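Local atomic coordinates of glycosyl hydrolase (Rhizobium leguminosarum bv. trifolii, PDB entry 5NDX), a protein that probably hydrolyses O-glycosidic bonds as a family 39 glycoside hydrolase and is a bacterial orthologue of human alpha-L-iduronidase. Residues E31-E35 with R80-M85; I565-V569 with V581-I587; V600-C605 with C617-S621. The protein carries 2 engineered substitutions. All coordinates share one frame; numbering follows the deposited sequence.

Contact 1: residues E31-E35 with R80-M85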
ATOM      1  N   GLU A  31      11.949 -11.905  -8.463  1.00 41.73           N
ATOM      2  CA  GLU A  31      11.601 -12.476  -9.768  1.00 44.77           C
ATOM      3  C   GLU A  31      10.144 -12.254 -10.144  1.00 42.67           C
ATOM      4  O   GLU A  31       9.835 -12.188 -11.340  1.00 42.16           O
ATOM      5  CB  GLU A  31      11.879 -13.997  -9.807  1.00 48.26           C
ATOM      6  CG  GLU A  31      13.346 -14.366  -9.929  1.00 52.25           C
ATOM      7  CD  GLU A  31      14.125 -14.320  -8.613  1.00 57.16           C
ATOM      8  OE1 GLU A  31      13.529 -14.038  -7.542  1.00 55.99           O
ATOM      9  OE2 GLU A  31      15.363 -14.566  -8.655  1.00 62.67           O
ATOM     10  N   LEU A  32       9.238 -12.123  -9.165  1.00 41.27           N
ATOM     11  CA  LEU A  32       7.832 -11.805  -9.502  1.00 41.23           C
ATOM     12  C   LEU A  32       7.708 -10.545 -10.274  1.00 39.35           C
ATOM     13  O   LEU A  32       6.777 -10.426 -11.070  1.00 41.70           O
ATOM     14  CB  LEU A  32       6.929 -11.735  -8.264  1.00 43.05           C
ATOM     15  CG  LEU A  32       6.782 -13.028  -7.494  1.00 44.51           C
ATOM     16  CD1 LEU A  32       5.851 -12.772  -6.322  1.00 46.35           C
ATOM     17  CD2 LEU A  32       6.281 -14.156  -8.381  1.00 47.14           C
ATOM     18  N   LEU A  33       8.657  -9.613 -10.136  1.00 39.08           N
ATOM     19  CA  LEU A  33       8.587  -8.367 -10.919  1.00 40.05           C
ATOM     20  C   LEU A  33       8.693  -8.604 -12.434  1.00 41.80           C
ATOM     21  O   LEU A  33       8.287  -7.769 -13.217  1.00 40.24           O
ATOM     22  CB  LEU A  33       9.668  -7.376 -10.497  1.00 40.07           C
ATOM     23  CG  LEU A  33       9.482  -6.664  -9.179  1.00 41.03           C
ATOM     24  CD1 LEU A  33      10.753  -6.042  -8.628  1.00 42.69           C
ATOM     25  CD2 LEU A  33       8.435  -5.561  -9.340  1.00 40.05           C
ATOM     26  N   LEU A  34       9.218  -9.742 -12.844  1.00 43.75           N
ATOM     27  CA  LEU A  34       9.306 -10.082 -14.268  1.00 45.83           C
ATOM     28  C   LEU A  34       8.064 -10.802 -14.779  1.00 45.88           C
ATOM     29  O   LEU A  34       7.963 -10.990 -15.956  1.00 46.77           O
ATOM     30  CB  LEU A  34      10.507 -10.992 -14.530  1.00 47.70           C
ATOM     31  CG  LEU A  34      11.820 -10.484 -13.903  1.00 51.56           C
ATOM     32  CD1 LEU A  34      12.923 -11.537 -14.036  1.00 54.81           C
ATOM     33  CD2 LEU A  34      12.240  -9.152 -14.495  1.00 48.81           C
ATOM     34  N   GLU A  35       7.133 -11.193 -13.918  1.00 45.04           N
ATOM     35  CA  GLU A  35       5.944 -11.951 -14.346  1.00 46.64           C
ATOM     36  C   GLU A  35       4.812 -11.025 -14.809  1.00 45.82           C
ATOM     37  O   GLU A  35       4.624  -9.957 -14.253  1.00 43.55           O
ATOM     38  CB  GLU A  35       5.405 -12.783 -13.179  1.00 47.78           C
ATOM     39  CG  GLU A  35       6.301 -13.923 -12.704  1.00 51.53           C
ATOM     40  CD  GLU A  35       6.688 -14.903 -13.831  1.00 54.65           C
ATOM     41  OE1 GLU A  35       5.908 -15.193 -14.751  1.00 55.24           O
ATOM     42  OE2 GLU A  35       7.823 -15.364 -13.815  1.00 60.30           O
ATOM     43  N   ARG A  80      14.978  -4.653 -15.830  1.00 41.54           N
ATOM     44  CA  ARG A  80      13.579  -4.883 -16.109  1.00 44.77           C
ATOM     45  C   ARG A  80      12.724  -4.715 -14.856  1.00 40.52           C
ATOM     46  O   ARG A  80      11.669  -4.144 -14.929  1.00 38.80           O
ATOM     47  CB  ARG A  80      13.360  -6.277 -16.712  1.00 48.27           C
ATOM     48  CG  ARG A  80      13.858  -6.324 -18.167  1.00 51.46           C
ATOM     49  CD  ARG A  80      13.943  -7.738 -18.744  1.00 53.25           C
ATOM     50  NE  ARG A  80      12.689  -8.498 -18.561  1.00 57.83           N
ATOM     51  CZ  ARG A  80      12.561  -9.836 -18.639  1.00 60.23           C
ATOM     52  NH1 ARG A  80      13.604 -10.634 -18.900  1.00 63.41           N
ATOM     53  NH2 ARG A  80      11.371 -10.393 -18.453  1.00 63.05           N
ATOM     54  N   ALA A  81      13.225  -5.177 -13.725  1.00 39.09           N
ATOM     55  CA  ALA A  81      12.498  -5.149 -12.475  1.00 39.27           C
ATOM     56  C   ALA A  81      12.328  -3.709 -11.958  1.00 40.78           C
ATOM     57  O   ALA A  81      11.226  -3.315 -11.572  1.00 38.69           O
ATOM     58  CB  ALA A  81      13.211  -5.992 -11.436  1.00 38.52           C
ATOM     59  N   LEU A  82      13.409  -2.939 -11.960  1.00 38.08           N
ATOM     60  CA  LEU A  82      13.331  -1.528 -11.591  1.00 37.89           C
ATOM     61  C   LEU A  82      12.557  -0.723 -12.602  1.00 38.81           C
ATOM     62  O   LEU A  82      11.790   0.169 -12.200  1.00 37.19           O
ATOM     63  CB  LEU A  82      14.695  -0.923 -11.334  1.00 38.77           C
ATOM     64  CG  LEU A  82      15.460  -1.621 -10.197  1.00 41.40           C
ATOM     65  CD1 LEU A  82      16.853  -1.049 -10.047  1.00 41.35           C
ATOM     66  CD2 LEU A  82      14.695  -1.518  -8.883  1.00 41.67           C
ATOM     67  N   ASP A  83      12.713  -1.015 -13.897  1.00 39.07           N
ATOM     68  CA  ASP A  83      11.988  -0.250 -14.905  1.00 39.08           C
ATOM     69  C   ASP A  83      10.469  -0.379 -14.720  1.00 38.29           C
ATOM     70  O   ASP A  83       9.759   0.596 -14.894  1.00 36.51           O
ATOM     71  CB  ASP A  83      12.314  -0.702 -16.324  1.00 40.50           C
ATOM     72  CG  ASP A  83      13.655  -0.220 -16.828  1.00 40.91           C
ATOM     73  OD1 ASP A  83      14.357   0.610 -16.215  1.00 42.22           O
ATOM     74  OD2 ASP A  83      14.022  -0.754 -17.868  1.00 40.63           O
ATOM     75  N   VAL A  84       9.962  -1.571 -14.404  1.00 39.91           N
ATOM     76  CA  VAL A  84       8.513  -1.693 -14.180  1.00 40.72           C
ATOM     77  C   VAL A  84       8.016  -0.893 -13.001  1.00 37.80           C
ATOM     78  O   VAL A  84       6.896  -0.420 -13.056  1.00 38.01           O
ATOM     79  CB  VAL A  84       7.874  -3.124 -13.924  1.00 42.61           C
ATOM     80  CG1 VAL A  84       7.424  -3.698 -15.191  1.00 46.96           C
ATOM     81  CG2 VAL A  84       8.652  -4.056 -13.056  1.00 40.48           C
ATOM     82  N   MET A  85       8.797  -0.815 -11.932  1.00 37.05           N
ATOM     83  CA  MET A  85       8.423   0.047 -10.818  1.00 37.94           C
ATOM     84  C   MET A  85       8.337   1.512 -11.248  1.00 37.13           C
ATOM     85  O   MET A  85       7.291   2.126 -11.092  1.00 36.59           O
ATOM     86  CB  MET A  85       9.399  -0.057  -9.671  1.00 39.96           C
ATOM     87  CG  MET A  85       9.523  -1.434  -9.053  1.00 42.31           C
ATOM     88  SD  MET A  85      10.430  -1.163  -7.519  1.00 44.30           S
ATOM     89  CE  MET A  85      10.912  -2.833  -7.305  1.00 45.38           C
TER
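Leu33 presses both of its methyl branches onto the face of helix 76-87 that carries Ala81, Val84 and Met85. The setting is the (beta/alpha)8 barrel of the family: residues 31-34 form the 3-10 turn that leads into helix 36-45, and 80-85 belong to the helix joining barrel strands 55-58 and 91-95. The branches divide the work. CD1 of Leu33 meets the terminal CE of Met85 at 3.5 Å, a tight carbon pair, and rests 3.7 Å from CB of Ala81, while Leu33 CD2 turns to Val84 CG2 at 4.0 Å. The Met85 chain runs extended beyond CG (chi3 -162°), which carries its methyl far enough to meet the leucine at about a right angle. Val84 CG2 also packs 3.7 Å from the carbonyl O of Leu33, so van der Waals packing extends to the backbone carbonyl of the 3-10 turn.

Further out, Leu34 packs against the Arg80 side chain on the more exposed side, its CD2 touching Arg80 CB at 3.8 Å. The apolar cluster continues outward through Leu42 and Val58, which touch Leu33, and through Leu56 and Val58, which touch Met85, so the Leu33 side chain is enclosed by helices 36-45 and 76-87 and strand 55-58. Asp83 forms a salt bridge with Arg130 and a hydrogen bond with Tyr131, both of helix 110-131, tying helix 76-87 to that neighbour. The Arg80 chain bends at chi3 (51°) and brings its guanidinium back over Leu34, whose CD2 lies 3.9 Å above that plane, offset toward its rim.

Contact 2: residues I565-V569 with V581-I587. Unlike the reference sequence in segment 581-587: Ser583 (reference Pro).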
ATOM      1  N   ILE A 565     -12.146  13.036  -7.166  1.00 35.50           N
ATOM      2  CA  ILE A 565     -12.239  12.778  -8.594  1.00 35.24           C
ATOM      3  C   ILE A 565     -12.443  11.299  -8.881  1.00 33.24           C
ATOM      4  O   ILE A 565     -11.724  10.455  -8.338  1.00 34.44           O
ATOM      5  CB  ILE A 565     -10.969  13.240  -9.325  1.00 35.03           C
ATOM      6  CG1 ILE A 565     -10.704  14.723  -9.035  1.00 37.29           C
ATOM      7  CG2 ILE A 565     -11.131  13.047 -10.831  1.00 36.11           C
ATOM      8  CD1 ILE A 565     -11.816  15.715  -9.466  1.00 36.54           C
ATOM      9  N   PHE A 566     -13.423  11.011  -9.728  1.00 31.98           N
ATOM     10  CA  PHE A 566     -13.778   9.676 -10.161  1.00 35.37           C
ATOM     11  C   PHE A 566     -13.632   9.523 -11.677  1.00 36.24           C
ATOM     12  O   PHE A 566     -13.920  10.464 -12.417  1.00 40.84           O
ATOM     13  CB  PHE A 566     -15.246   9.444  -9.796  1.00 37.83           C
ATOM     14  CG  PHE A 566     -15.500   9.563  -8.335  1.00 40.15           C
ATOM     15  CD1 PHE A 566     -15.824  10.771  -7.774  1.00 41.57           C
ATOM     16  CD2 PHE A 566     -15.345   8.454  -7.513  1.00 43.79           C
ATOM     17  CE1 PHE A 566     -16.058  10.872  -6.420  1.00 43.69           C
ATOM     18  CE2 PHE A 566     -15.587   8.559  -6.155  1.00 45.72           C
ATOM     19  CZ  PHE A 566     -15.926   9.772  -5.615  1.00 42.40           C
ATOM     20  N   TYR A 567     -13.216   8.357 -12.149  1.00 33.59           N
ATOM     21  CA  TYR A 567     -12.969   8.138 -13.587  1.00 33.24           C
ATOM     22  C   TYR A 567     -14.002   7.173 -14.155  1.00 35.21           C
ATOM     23  O   TYR A 567     -14.473   6.232 -13.467  1.00 33.14           O
ATOM     24  CB  TYR A 567     -11.536   7.644 -13.850  1.00 31.92           C
ATOM     25  CG  TYR A 567     -10.506   8.573 -13.306  1.00 32.82           C
ATOM     26  CD1 TYR A 567     -10.075   9.689 -14.029  1.00 32.35           C
ATOM     27  CD2 TYR A 567     -10.030   8.423 -12.017  1.00 33.62           C
ATOM     28  CE1 TYR A 567      -9.158  10.595 -13.470  1.00 33.63           C
ATOM     29  CE2 TYR A 567      -9.116   9.315 -11.460  1.00 34.88           C
ATOM     30  CZ  TYR A 567      -8.664  10.410 -12.206  1.00 36.07           C
ATOM     31  OH  TYR A 567      -7.764  11.287 -11.612  1.00 36.66           O
ATOM     32  N   ASP A 568     -14.394   7.453 -15.391  1.00 37.10           N
ATOM     33  CA  ASP A 568     -15.133   6.523 -16.236  1.00 39.88           C
ATOM     34  C   ASP A 568     -14.216   6.111 -17.373  1.00 40.63           C
ATOM     35  O   ASP A 568     -13.366   6.889 -17.827  1.00 38.90           O
ATOM     36  CB  ASP A 568     -16.316   7.241 -16.850  1.00 43.79           C
ATOM     37  CG  ASP A 568     -17.350   7.668 -15.810  1.00 46.83           C
ATOM     38  OD1 ASP A 568     -17.479   7.029 -14.737  1.00 47.66           O
ATOM     39  OD2 ASP A 568     -18.019   8.674 -16.082  1.00 52.72           O
ATOM     40  N   VAL A 569     -14.408   4.891 -17.823  1.00 40.21           N
ATOM     41  CA  VAL A 569     -13.729   4.350 -18.964  1.00 40.27           C
ATOM     42  C   VAL A 569     -14.774   4.121 -20.014  1.00 41.04           C
ATOM     43  O   VAL A 569     -15.817   3.510 -19.730  1.00 39.76           O
ATOM     44  CB  VAL A 569     -13.033   3.033 -18.652  1.00 37.71           C
ATOM     45  CG1 VAL A 569     -12.412   2.466 -19.922  1.00 36.30           C
ATOM     46  CG2 VAL A 569     -11.960   3.249 -17.613  1.00 37.22           C
ATOM     47  N   VAL A 581     -18.076   1.783 -20.179  1.00 47.02           N
ATOM     48  CA  VAL A 581     -17.760   0.371 -20.017  1.00 47.47           C
ATOM     49  C   VAL A 581     -17.313   0.053 -18.551  1.00 48.72           C
ATOM     50  O   VAL A 581     -17.321  -1.083 -18.124  1.00 49.62           O
ATOM     51  CB  VAL A 581     -16.713   0.117 -21.109  1.00 51.69           C
ATOM     52  CG1 VAL A 581     -15.294  -0.164 -20.595  1.00 50.71           C
ATOM     53  CG2 VAL A 581     -17.248  -0.776 -22.217  1.00 50.88           C
ATOM     54  N   SER A 582     -16.950   1.065 -17.769  1.00 45.13           N
ATOM     55  CA  SER A 582     -16.671   0.881 -16.356  1.00 43.71           C
ATOM     56  C   SER A 582     -18.017   0.802 -15.602  1.00 44.97           C
ATOM     57  O   SER A 582     -18.998   1.426 -15.986  1.00 48.54           O
ATOM     58  CB  SER A 582     -15.780   2.033 -15.874  1.00 40.37           C
ATOM     59  OG  SER A 582     -16.270   3.287 -16.301  1.00 36.34           O
ATOM     60  N   SER A 583     -18.092   0.025 -14.544  1.00 46.50           N
ATOM     61  CA  SER A 583     -19.392  -0.178 -13.876  1.00 49.46           C
ATOM     62  C   SER A 583     -19.473   0.797 -12.710  1.00 51.33           C
ATOM     63  O   SER A 583     -20.292   1.696 -12.709  1.00 66.33           O
ATOM     64  CB  SER A 583     -19.612  -1.650 -13.493  1.00 47.94           C
ATOM     65  OG  SER A 583     -18.413  -2.232 -13.001  1.00 47.78           O
ATOM     66  N   ALA A 584     -18.546   0.715 -11.793  1.00 46.95           N
ATOM     67  CA  ALA A 584     -18.489   1.649 -10.671  1.00 45.64           C
ATOM     68  C   ALA A 584     -17.538   2.798 -11.018  1.00 44.67           C
ATOM     69  O   ALA A 584     -16.578   2.582 -11.730  1.00 44.24           O
ATOM     70  CB  ALA A 584     -17.979   0.912  -9.453  1.00 47.21           C
ATOM     71  N   PRO A 585     -17.808   4.012 -10.523  1.00 42.50           N
ATOM     72  CA  PRO A 585     -16.854   5.127 -10.561  1.00 42.00           C
ATOM     73  C   PRO A 585     -15.519   4.776  -9.915  1.00 39.82           C
ATOM     74  O   PRO A 585     -15.487   4.183  -8.825  1.00 38.53           O
ATOM     75  CB  PRO A 585     -17.549   6.205  -9.722  1.00 42.81           C
ATOM     76  CG  PRO A 585     -18.991   5.875  -9.831  1.00 44.27           C
ATOM     77  CD  PRO A 585     -19.038   4.390  -9.811  1.00 41.64           C
ATOM     78  N   LEU A 586     -14.432   5.089 -10.598  1.00 35.07           N
ATOM     79  CA  LEU A 586     -13.136   4.606 -10.181  1.00 34.24           C
ATOM     80  C   LEU A 586     -12.457   5.713  -9.456  1.00 34.08           C
ATOM     81  O   LEU A 586     -12.291   6.811 -10.020  1.00 34.03           O
ATOM     82  CB  LEU A 586     -12.306   4.225 -11.389  1.00 35.33           C
ATOM     83  CG  LEU A 586     -12.869   3.073 -12.215  1.00 35.53           C
ATOM     84  CD1 LEU A 586     -12.245   3.088 -13.610  1.00 35.46           C
ATOM     85  CD2 LEU A 586     -12.635   1.738 -11.465  1.00 35.87           C
ATOM     86  N   ILE A 587     -11.972   5.473  -8.255  1.00 32.44           N
ATOM     87  CA  ILE A 587     -11.084   6.482  -7.657  1.00 34.92           C
ATOM     88  C   ILE A 587      -9.580   6.305  -7.971  1.00 34.07           C
ATOM     89  O   ILE A 587      -8.809   7.246  -7.759  1.00 31.69           O
ATOM     90  CB  ILE A 587     -11.267   6.671  -6.147  1.00 38.98           C
ATOM     91  CG1 ILE A 587     -10.942   5.397  -5.418  1.00 41.63           C
ATOM     92  CG2 ILE A 587     -12.673   7.132  -5.829  1.00 42.32           C
ATOM     93  CD1 ILE A 587     -11.054   5.591  -3.917  1.00 47.68           C
TER
HETATM   94  O   HOH W   1      -9.351   9.879  -7.498  1.00 33.17           O
HETATM   95  O   HOH W   2     -16.960   4.445 -13.995  1.00 45.34           O
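The Phe566 ring packs against Ile587 and Pro585 at the tight end of this contact, where strand 566-572 lies against the segment 581-587. The ring runs alongside Ile587, with Phe566 CE2 3.3 Å from Ile587 CG2, and its CD2 also meets Pro585 CB at 3.8 Å. With an alanine at Phe566, a gap is likely to open beside Pro585 and the Ile587 CG2 methyl to lose its ring partner. The backbones join here in a single antiparallel, hydrogen-bonded pair: Tyr567 N donates to Leu586 O at 2.8 Å and Leu586 N returns to Tyr567 O at 3.1 Å, each on a carbonyl lone pair.

At the other end Ser582 OG sits between its own backbone N and carbonyl carbon (chi1 48°), from where it accepts a hydrogen bond from Val569 N at 2.9 Å, nearly straight at 175°. Val569 O receives Val581 N, also at 2.9 Å, and a weak bond from Ser582 N. Between the two bonded ends the 581-587 segment bows away at Ser583 and Ala584. There a water lies 2.7 Å from Ser582 OG and also near Asp568 OD1 and Ala584 O.

The contact lies in a C-terminal beta sandwich that resembles a fibronectin type III domain, as its strand topology suggests. Strand 601-607 flanks 566-572 on its other edge, Trp556 of strand 549-557 meets Tyr567 edge-to-face and touches Leu586, and Phe591 of strand 590-594 packs on Val569, Val581 and Ser582.

Contact 3: residues V600-C605 with C617-S621. Unlike the reference sequence in segment 617-621: Leu618 (reference Val), Ser619 (reference Phe).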
ATOM      1  N   VAL A 600     -11.009  -1.517 -31.201  1.00 64.24           N
ATOM      2  CA  VAL A 600     -11.411  -0.849 -29.942  1.00 59.13           C
ATOM      3  C   VAL A 600     -10.599   0.441 -29.766  1.00 53.45           C
ATOM      4  O   VAL A 600      -9.397   0.448 -29.919  1.00 51.14           O
ATOM      5  CB  VAL A 600     -11.244  -1.754 -28.694  1.00 58.82           C
ATOM      6  CG1 VAL A 600      -9.792  -2.176 -28.480  1.00 60.22           C
ATOM      7  CG2 VAL A 600     -11.802  -1.070 -27.442  1.00 56.96           C
ATOM      8  N   ARG A 601     -11.279   1.525 -29.459  1.00 51.90           N
ATOM      9  CA  ARG A 601     -10.618   2.714 -28.945  1.00 54.42           C
ATOM     10  C   ARG A 601     -11.158   3.018 -27.523  1.00 49.57           C
ATOM     11  O   ARG A 601     -12.382   3.050 -27.307  1.00 48.02           O
ATOM     12  CB  ARG A 601     -10.862   3.887 -29.900  1.00 60.86           C
ATOM     13  CG  ARG A 601      -9.956   5.079 -29.663  1.00 69.21           C
ATOM     14  CD  ARG A 601      -9.965   6.089 -30.825  1.00 77.67           C
ATOM     15  NE  ARG A 601      -8.925   7.113 -30.609  1.00 85.38           N
ATOM     16  CZ  ARG A 601      -7.616   6.981 -30.887  1.00 95.58           C
ATOM     17  NH1 ARG A 601      -7.129   5.874 -31.450  1.00104.14           N
ATOM     18  NH2 ARG A 601      -6.770   7.981 -30.622  1.00 96.64           N
ATOM     19  N   TYR A 602     -10.231   3.267 -26.592  1.00 44.88           N
ATOM     20  CA  TYR A 602     -10.516   3.578 -25.189  1.00 43.86           C
ATOM     21  C   TYR A 602     -10.469   5.078 -24.970  1.00 43.67           C
ATOM     22  O   TYR A 602      -9.732   5.762 -25.642  1.00 43.64           O
ATOM     23  CB  TYR A 602      -9.510   2.867 -24.279  1.00 41.48           C
ATOM     24  CG  TYR A 602      -9.758   1.382 -24.191  1.00 41.28           C
ATOM     25  CD1 TYR A 602     -10.863   0.879 -23.490  1.00 41.65           C
ATOM     26  CD2 TYR A 602      -8.913   0.480 -24.821  1.00 42.30           C
ATOM     27  CE1 TYR A 602     -11.110  -0.484 -23.408  1.00 41.96           C
ATOM     28  CE2 TYR A 602      -9.132  -0.893 -24.735  1.00 42.76           C
ATOM     29  CZ  TYR A 602     -10.239  -1.356 -24.046  1.00 42.83           C
ATOM     30  OH  TYR A 602     -10.454  -2.683 -24.001  1.00 42.88           O
ATOM     31  N   ALA A 603     -11.317   5.577 -24.083  1.00 42.42           N
ATOM     32  CA  ALA A 603     -11.267   6.958 -23.583  1.00 42.88           C
ATOM     33  C   ALA A 603     -11.480   6.937 -22.045  1.00 42.70           C
ATOM     34  O   ALA A 603     -12.231   6.095 -21.546  1.00 42.80           O
ATOM     35  CB  ALA A 603     -12.343   7.814 -24.240  1.00 42.71           C
ATOM     36  N   VAL A 604     -10.764   7.794 -21.316  1.00 40.52           N
ATOM     37  CA  VAL A 604     -10.945   7.951 -19.886  1.00 41.03           C
ATOM     38  C   VAL A 604     -11.331   9.404 -19.602  1.00 41.35           C
ATOM     39  O   VAL A 604     -10.664  10.306 -20.114  1.00 40.25           O
ATOM     40  CB  VAL A 604      -9.672   7.528 -19.124  1.00 40.71           C
ATOM     41  CG1 VAL A 604      -9.887   7.686 -17.640  1.00 42.33           C
ATOM     42  CG2 VAL A 604      -9.353   6.072 -19.405  1.00 41.82           C
ATOM     43  N   CYS A 605     -12.422   9.613 -18.844  1.00 39.64           N
ATOM     44  CA  CYS A 605     -12.916  10.923 -18.424  1.00 41.48           C
ATOM     45  C   CYS A 605     -12.778  11.047 -16.920  1.00 40.80           C
ATOM     46  O   CYS A 605     -12.975  10.071 -16.215  1.00 38.96           O
ATOM     47  CB  CYS A 605     -14.403  11.074 -18.803  1.00 48.42           C
ATOM     48  SG  CYS A 605     -14.646  10.719 -20.592  1.00 70.57           S
ATOM     49  N   CYS A 617     -11.699  14.224 -22.649  1.00 49.09           N
ATOM     50  CA  CYS A 617     -11.340  12.863 -22.340  1.00 52.28           C
ATOM     51  C   CYS A 617      -9.936  12.536 -22.885  1.00 49.09           C
ATOM     52  O   CYS A 617      -9.407  13.284 -23.673  1.00 50.72           O
ATOM     53  CB  CYS A 617     -12.476  11.913 -22.770  1.00 58.11           C
ATOM     54  SG  CYS A 617     -13.953  12.358 -21.738  1.00 62.21           S
ATOM     55  N   LEU A 618      -9.296  11.523 -22.313  1.00 44.12           N
ATOM     56  CA  LEU A 618      -7.974  11.048 -22.709  0.50 45.63           C
ATOM     57  C   LEU A 618      -8.194   9.782 -23.515  1.00 45.04           C
ATOM     58  O   LEU A 618      -8.787   8.843 -22.999  1.00 44.27           O
ATOM     59  CB  LEU A 618      -7.133  10.730 -21.466  0.50 46.76           C
ATOM     60  CG  LEU A 618      -5.624  10.732 -21.631  0.50 45.83           C
ATOM     61  CD1 LEU A 618      -5.165   9.715 -22.613  0.50 48.20           C
ATOM     62  CD2 LEU A 618      -5.253  12.072 -22.182  0.50 50.10           C
ATOM     63  N   SER A 619      -7.714   9.755 -24.749  1.00 45.31           N
ATOM     64  CA  SER A 619      -7.845   8.616 -25.663  1.00 55.60           C
ATOM     65  C   SER A 619      -6.552   7.841 -25.871  1.00 63.34           C
ATOM     66  O   SER A 619      -5.465   8.344 -25.565  1.00 62.45           O
ATOM     67  CB  SER A 619      -8.318   9.081 -27.045  1.00 58.65           C
ATOM     68  OG  SER A 619      -9.680   9.479 -26.979  1.00 63.94           O
ATOM     69  N   ARG A 620      -6.735   6.587 -26.308  1.00 74.58           N
ATOM     70  CA  ARG A 620      -5.759   5.745 -27.047  1.00 84.25           C
ATOM     71  C   ARG A 620      -6.168   4.236 -27.079  1.00 86.37           C
ATOM     72  O   ARG A 620      -7.347   3.930 -26.884  1.00 74.80           O
ATOM     73  CB  ARG A 620      -4.277   5.989 -26.648  1.00 89.05           C
ATOM     74  CG  ARG A 620      -3.627   7.069 -27.529  1.00 97.26           C
ATOM     75  CD  ARG A 620      -3.262   6.600 -28.943  1.00104.74           C
ATOM     76  NE  ARG A 620      -4.226   5.640 -29.508  1.00107.43           N
ATOM     77  CZ  ARG A 620      -3.942   4.640 -30.351  1.00110.28           C
ATOM     78  NH1 ARG A 620      -4.915   3.815 -30.733  1.00109.47           N
ATOM     79  NH2 ARG A 620      -2.713   4.455 -30.835  1.00114.39           N
ATOM     80  N   SER A 621      -5.244   3.329 -27.441  1.00 90.82           N
ATOM     81  CA  SER A 621      -5.433   1.846 -27.326  1.00 87.93           C
ATOM     82  C   SER A 621      -4.097   1.137 -27.563  1.00 82.63           C
ATOM     83  O   SER A 621      -3.045   1.707 -27.260  1.00 75.66           O
ATOM     84  CB  SER A 621      -6.515   1.284 -28.279  1.00 87.22           C
ATOM     85  OG  SER A 621      -6.701  -0.116 -28.080  1.00 81.19           O
TER
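Cys605 and Cys617 both turn SG beside their own backbone N, opposite the carbonyl carbon (chi1 -53° and -64°), which brings the two sulfurs together in a right-handed disulfide, Cys605 SG to Cys617 SG 2.1 Å. At the other end, Arg601 sends CG away from its backbone N and runs extended to NE, while the Arg620 chain folds back at chi2 and chi3. Their guanidinium planes end only 15° apart, with Arg601 NH1 and Arg620 NH1 at 3.1 Å. Both atoms are donors of like charge, so this is close juxtaposition and not a bond, and it is likely to be unfavourable unless counter-charge or solvent offsets it.

Between these ends the antiparallel hairpin of strands 601-607 and 618-620, the latter outermost, forms one edge of the four-stranded sheet of the C-terminal, probably fibronectin type III-like sandwich. Its hydrogen-bonded pairs are Tyr602 with Arg620 and Val604 with Leu618. Tyr602 N reaches Arg620 O at 3.0 Å, nearly in line with the C=O bond, and Arg620 N returns to Tyr602 O at 3.2 Å; Val604 N to Leu618 O is 2.8 Å, and Leu618 N to Val604 O is 2.9 Å. Between them Ala603 and Ser619 form a non-hydrogen-bonded pair, and Ala603 CA also makes a CA-H...O contact with Leu618 O at 3.2 Å.

Tyr602 and Val604 point to the inner face, where strands 536-545 and 549-557 cover them; the Tyr602 hydroxyl is hydrogen-bonded to His593, and the rings meet at about a right angle. At the C terminus Ser621 OG gives a weak bond to Val600 O, 3.3 Å away.

How the contacts relate
From the N terminus, contact 1 comes first: residues 31-35 and 80-85 close a span of 44 residues within the catalytic barrel, tying the turn before helix 36-45 to helix 76-87. Contacts 2 and 3 follow in series near the C terminus, each spanning 11 residues; none of the three nests in or crosses another. Contact 2 fastens the loop 581-587 along strand 566-572, and contact 3 pairs the last two strands. These two touch through the sheet, where Asp568 O lies 3.1 Å from Cys605 N, a probable hydrogen bond. Contact 1 stays apart, its nearest atoms about 17 Å from those of either other contact.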